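Local coordinates for CPXV018 protein (Cowpox virus, PDB 4PDC), which probably acts as a secreted MHC class I-like decoy that binds the NKG2D receptor and thereby blunts killing by natural killer cells, at residues F81-F93 against L125-R139. The protein carries 2 engineered substitutions. Numbering follows the deposited sequence.
Sequences FYECDYTDNKSTF and LKKWFDGEDCIMHLR
Tyr86 lies against Arg139 and Ile135, two residues one helical turn apart on the helix that crosses strand 81-87 at -60°. Arg139 CD sits over one face of the ring, 3.5 Å from Tyr86 CE2, in a CH-pi contact. A bend at chi3 (66°) turns the guanidinium nearly parallel to the ring, so that the phenol oxygen lies over one of its faces; the long, flexible arginine thus offers methylenes to the ring while its guanidinium makes a long, weak ion pair with an acidic side chain on the chain of another protein. Ile135 suits the middle of the interface because its two branches diverge: CG2 packs obliquely 3.6 Å from Tyr86 CD1, whereas CG1 meets Ser91 and lies 3.8 Å from Phe93 CZ. Its CD1 reaches Cys84 CB.

At the other end, Tyr82 projects from the strand with CG anti to the backbone N, which sends its ring toward the helices. Leu125 CD2 approaches Tyr82 CG to 3.7 Å, the CE methylene of Lys126 crosses near the phenol end, and Tyr82 OH comes within 3.4 Å of Gly131 CA. Having no side chain, Gly131 lets both this hydroxyl and the edge of Phe93 come close to the helix's first turn, a turn held by the capping box of Asp130 and Asp133.

Between the tyrosines, Cys84 SG is bonded to Cys134 SG (2.1 Å, chi3 -84°), covalently tying sheet to helix, and Cys134 SG also touches Tyr82 CE2. Leu138 CD2 fills in beside Tyr86 CB. A broken helix laid across an antiparallel sheet and joined to it by a disulfide is consistent with the alpha2 half of an MHC class I-like platform.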
# COMPACT_ATOMS: atom_id res chain seq x y z
N PHE E 81 -13.11 -9.72 -11.07
CA PHE E 81 -12.21 -10.85 -10.95
C PHE E 81 -10.78 -10.34 -11.02
O PHE E 81 -10.45 -9.60 -11.94
CB PHE E 81 -12.48 -11.87 -12.06
CG PHE E 81 -11.52 -13.02 -12.09
CD1 PHE E 81 -11.68 -14.09 -11.23
CD2 PHE E 81 -10.48 -13.05 -13.00
CE1 PHE E 81 -10.80 -15.16 -11.26
CE2 PHE E 81 -9.60 -14.12 -13.05
CZ PHE E 81 -9.76 -15.17 -12.17
N TYR E 82 -9.97 -10.69 -10.03
CA TYR E 82 -8.56 -10.29 -10.02
C TYR E 82 -7.68 -11.49 -9.70
O TYR E 82 -7.88 -12.17 -8.69
CB TYR E 82 -8.31 -9.17 -9.00
CG TYR E 82 -6.87 -8.73 -8.99
CD1 TYR E 82 -6.38 -7.85 -9.95
CD2 TYR E 82 -5.98 -9.22 -8.05
CE1 TYR E 82 -5.06 -7.46 -9.96
CE2 TYR E 82 -4.65 -8.83 -8.05
CZ TYR E 82 -4.20 -7.95 -9.00
OH TYR E 82 -2.88 -7.56 -9.01
N GLU E 83 -6.71 -11.74 -10.57
CA GLU E 83 -5.85 -12.91 -10.45
C GLU E 83 -4.39 -12.54 -10.67
O GLU E 83 -4.07 -11.85 -11.64
CB GLU E 83 -6.26 -13.98 -11.47
CG GLU E 83 -5.45 -15.25 -11.41
CD GLU E 83 -5.75 -16.18 -12.57
OE1 GLU E 83 -5.09 -16.04 -13.62
OE2 GLU E 83 -6.64 -17.04 -12.43
N CYS E 84 -3.52 -12.98 -9.77
CA CYS E 84 -2.09 -12.88 -10.00
C CYS E 84 -1.54 -14.28 -10.21
O CYS E 84 -2.06 -15.26 -9.67
CB CYS E 84 -1.38 -12.16 -8.84
SG CYS E 84 -1.35 -13.00 -7.23
N ASP E 85 -0.49 -14.37 -11.02
CA ASP E 85 0.07 -15.64 -11.45
C ASP E 85 1.58 -15.61 -11.29
O ASP E 85 2.24 -14.70 -11.79
CB ASP E 85 -0.31 -15.91 -12.91
CG ASP E 85 0.22 -17.23 -13.43
OD1 ASP E 85 1.45 -17.38 -13.57
OD2 ASP E 85 -0.61 -18.12 -13.73
N TYR E 86 2.12 -16.59 -10.56
CA TYR E 86 3.57 -16.72 -10.40
C TYR E 86 4.04 -18.01 -11.05
O TYR E 86 3.84 -19.11 -10.52
CB TYR E 86 3.95 -16.68 -8.92
CG TYR E 86 5.41 -16.36 -8.68
CD1 TYR E 86 5.95 -15.17 -9.14
CD2 TYR E 86 6.23 -17.24 -7.99
CE1 TYR E 86 7.28 -14.87 -8.92
CE2 TYR E 86 7.56 -16.94 -7.77
CZ TYR E 86 8.08 -15.75 -8.24
OH TYR E 86 9.40 -15.44 -8.02
N THR E 87 4.67 -17.85 -12.21
CA THR E 87 5.10 -18.97 -13.04
C THR E 87 6.48 -18.65 -13.60
O THR E 87 6.67 -17.61 -14.22
CB THR E 87 4.11 -19.22 -14.21
OG1 THR E 87 2.79 -19.45 -13.68
CG2 THR E 87 4.53 -20.43 -15.03
N ASP E 88 7.44 -19.55 -13.38
CA ASP E 88 8.80 -19.35 -13.86
C ASP E 88 9.35 -18.04 -13.30
O ASP E 88 9.99 -17.26 -14.01
CB ASP E 88 8.83 -19.35 -15.39
CG ASP E 88 10.24 -19.35 -15.96
OD1 ASP E 88 11.14 -19.97 -15.34
OD2 ASP E 88 10.45 -18.72 -17.01
N ASN E 89 9.08 -17.80 -12.02
CA ASN E 89 9.54 -16.60 -11.32
C ASN E 89 9.07 -15.29 -11.97
O ASN E 89 9.62 -14.23 -11.69
CB ASN E 89 11.07 -16.60 -11.23
CG ASN E 89 11.61 -17.82 -10.51
OD1 ASN E 89 12.37 -18.59 -11.07
ND2 ASN E 89 11.20 -17.99 -9.26
N LYS E 90 8.06 -15.38 -12.82
CA LYS E 90 7.50 -14.20 -13.48
C LYS E 90 6.09 -13.91 -12.97
O LYS E 90 5.25 -14.80 -12.87
CB LYS E 90 7.49 -14.39 -15.00
CG LYS E 90 8.87 -14.30 -15.62
CD LYS E 90 8.86 -14.69 -17.09
CE LYS E 90 10.23 -14.50 -17.72
NZ LYS E 90 11.30 -15.21 -16.96
N SER E 91 5.86 -12.64 -12.64
CA SER E 91 4.59 -12.18 -12.12
C SER E 91 3.73 -11.62 -13.24
O SER E 91 4.14 -10.69 -13.93
CB SER E 91 4.80 -11.11 -11.05
OG SER E 91 5.63 -11.58 -10.00
N THR E 92 2.54 -12.19 -13.44
CA THR E 92 1.59 -11.68 -14.42
C THR E 92 0.22 -11.56 -13.77
O THR E 92 -0.08 -12.22 -12.78
CB THR E 92 1.51 -12.58 -15.67
OG1 THR E 92 1.17 -13.92 -15.28
CG2 THR E 92 2.83 -12.59 -16.41
N PHE E 93 -0.61 -10.69 -14.34
CA PHE E 93 -1.88 -10.32 -13.73
C PHE E 93 -3.00 -10.30 -14.75
O PHE E 93 -2.77 -10.09 -15.94
CB PHE E 93 -1.77 -8.95 -13.05
CG PHE E 93 -0.66 -8.87 -12.05
CD1 PHE E 93 -0.87 -9.22 -10.73
CD2 PHE E 93 0.61 -8.44 -12.44
CE1 PHE E 93 0.16 -9.15 -9.81
CE2 PHE E 93 1.64 -8.36 -11.52
CZ PHE E 93 1.41 -8.72 -10.21
N LEU E 125 -9.71 -2.30 -4.46
CA LEU E 125 -8.97 -3.50 -4.05
C LEU E 125 -7.53 -3.17 -3.67
O LEU E 125 -7.00 -3.70 -2.68
CB LEU E 125 -8.97 -4.54 -5.17
CG LEU E 125 -8.02 -5.73 -4.97
CD1 LEU E 125 -8.35 -6.48 -3.69
CD2 LEU E 125 -8.06 -6.67 -6.16
N LYS E 126 -6.88 -2.31 -4.44
CA LYS E 126 -5.44 -2.13 -4.33
C LYS E 126 -5.01 -1.08 -3.32
O LYS E 126 -3.83 -0.74 -3.23
CB LYS E 126 -4.85 -1.80 -5.70
CG LYS E 126 -4.87 -2.99 -6.65
CD LYS E 126 -4.09 -2.71 -7.92
CE LYS E 126 -3.92 -3.97 -8.75
NZ LYS E 126 -3.03 -3.73 -9.92
N LYS E 127 -5.95 -0.57 -2.54
CA LYS E 127 -5.63 0.43 -1.53
C LYS E 127 -4.52 -0.07 -0.61
O LYS E 127 -3.53 0.63 -0.39
CB LYS E 127 -6.88 0.79 -0.72
CG LYS E 127 -6.71 1.99 0.19
CD LYS E 127 -8.05 2.43 0.75
CE LYS E 127 -7.92 3.63 1.67
NZ LYS E 127 -9.27 4.13 2.08
N TRP E 128 -4.67 -1.29 -0.10
CA TRP E 128 -3.68 -1.90 0.78
C TRP E 128 -3.11 -3.20 0.21
O TRP E 128 -2.29 -3.86 0.85
CB TRP E 128 -4.30 -2.18 2.15
CG TRP E 128 -4.64 -0.93 2.91
CD1 TRP E 128 -5.87 -0.38 3.08
CD2 TRP E 128 -3.72 -0.07 3.59
NE1 TRP E 128 -5.78 0.77 3.83
CE2 TRP E 128 -4.47 0.98 4.16
CE3 TRP E 128 -2.33 -0.09 3.78
CZ2 TRP E 128 -3.88 2.00 4.90
CZ3 TRP E 128 -1.75 0.92 4.52
CH2 TRP E 128 -2.53 1.95 5.07
N PHE E 129 -3.52 -3.55 -1.01
CA PHE E 129 -3.22 -4.85 -1.59
C PHE E 129 -2.93 -4.74 -3.09
O PHE E 129 -3.82 -4.93 -3.92
CB PHE E 129 -4.39 -5.81 -1.34
CG PHE E 129 -4.13 -7.23 -1.77
CD1 PHE E 129 -3.15 -7.98 -1.16
CD2 PHE E 129 -4.90 -7.82 -2.76
CE1 PHE E 129 -2.92 -9.29 -1.54
CE2 PHE E 129 -4.68 -9.12 -3.15
CZ PHE E 129 -3.68 -9.87 -2.54
N ASP E 130 -1.68 -4.44 -3.44
CA ASP E 130 -1.30 -4.27 -4.84
C ASP E 130 -0.85 -5.60 -5.45
O ASP E 130 -0.90 -6.65 -4.80
CB ASP E 130 -0.21 -3.21 -4.99
CG ASP E 130 1.08 -3.55 -4.24
OD1 ASP E 130 1.42 -4.74 -4.10
OD2 ASP E 130 1.78 -2.60 -3.82
N GLY E 131 -0.42 -5.55 -6.71
CA GLY E 131 -0.03 -6.76 -7.42
C GLY E 131 1.12 -7.50 -6.77
O GLY E 131 1.11 -8.73 -6.67
N GLU E 132 2.12 -6.75 -6.31
CA GLU E 132 3.27 -7.35 -5.65
C GLU E 132 2.84 -8.07 -4.38
O GLU E 132 3.35 -9.15 -4.07
CB GLU E 132 4.33 -6.30 -5.35
CG GLU E 132 5.66 -6.88 -4.92
CD GLU E 132 6.75 -5.83 -4.79
OE1 GLU E 132 6.43 -4.62 -4.84
OE2 GLU E 132 7.93 -6.23 -4.63
N ASP E 133 1.90 -7.48 -3.64
CA ASP E 133 1.34 -8.12 -2.46
C ASP E 133 0.68 -9.45 -2.82
O ASP E 133 0.87 -10.45 -2.13
CB ASP E 133 0.32 -7.21 -1.77
CG ASP E 133 0.93 -5.90 -1.29
OD1 ASP E 133 2.13 -5.89 -0.96
OD2 ASP E 133 0.19 -4.89 -1.23
N CYS E 134 -0.10 -9.45 -3.89
CA CYS E 134 -0.82 -10.65 -4.31
C CYS E 134 0.15 -11.79 -4.62
O CYS E 134 -0.10 -12.94 -4.27
CB CYS E 134 -1.69 -10.35 -5.54
SG CYS E 134 -2.61 -11.77 -6.18
N ILE E 135 1.27 -11.45 -5.26
CA ILE E 135 2.28 -12.45 -5.59
C ILE E 135 2.95 -12.99 -4.32
O ILE E 135 3.21 -14.18 -4.21
CB ILE E 135 3.37 -11.86 -6.53
CG1 ILE E 135 2.75 -11.45 -7.88
CG2 ILE E 135 4.52 -12.84 -6.73
CD1 ILE E 135 2.32 -12.62 -8.75
N MET E 136 3.24 -12.10 -3.38
CA MET E 136 3.89 -12.52 -2.14
C MET E 136 2.93 -13.34 -1.28
O MET E 136 3.35 -14.30 -0.63
CB MET E 136 4.41 -11.30 -1.38
CG MET E 136 5.54 -10.58 -2.11
SD MET E 136 7.01 -11.61 -2.29
CE MET E 136 7.68 -11.52 -0.63
N HIS E 137 1.65 -12.97 -1.27
CA HIS E 137 0.64 -13.78 -0.60
C HIS E 137 0.54 -15.15 -1.26
O HIS E 137 0.46 -16.18 -0.58
CB HIS E 137 -0.73 -13.10 -0.61
CG HIS E 137 -0.84 -11.94 0.33
ND1 HIS E 137 -2.03 -11.58 0.93
CD2 HIS E 137 0.09 -11.06 0.78
CE1 HIS E 137 -1.83 -10.53 1.70
NE2 HIS E 137 -0.56 -10.19 1.63
N LEU E 138 0.52 -15.15 -2.59
CA LEU E 138 0.44 -16.38 -3.36
C LEU E 138 1.56 -17.35 -2.99
O LEU E 138 1.32 -18.52 -2.70
CB LEU E 138 0.48 -16.07 -4.86
CG LEU E 138 0.69 -17.25 -5.82
CD1 LEU E 138 -0.36 -18.33 -5.62
CD2 LEU E 138 0.68 -16.75 -7.26
N ARG E 139 2.79 -16.85 -2.97
CA ARG E 139 3.93 -17.68 -2.64
C ARG E 139 3.86 -18.17 -1.19
O ARG E 139 4.19 -19.32 -0.89
CB ARG E 139 5.23 -16.90 -2.88
CG ARG E 139 5.48 -16.62 -4.36
CD ARG E 139 6.70 -15.74 -4.57
NE ARG E 139 7.93 -16.41 -4.16
CZ ARG E 139 9.08 -15.79 -3.93
NH1 ARG E 139 9.17 -14.47 -4.06
NH2 ARG E 139 10.15 -16.48 -3.56
O HOH W 1 -2.31 -6.07 -10.82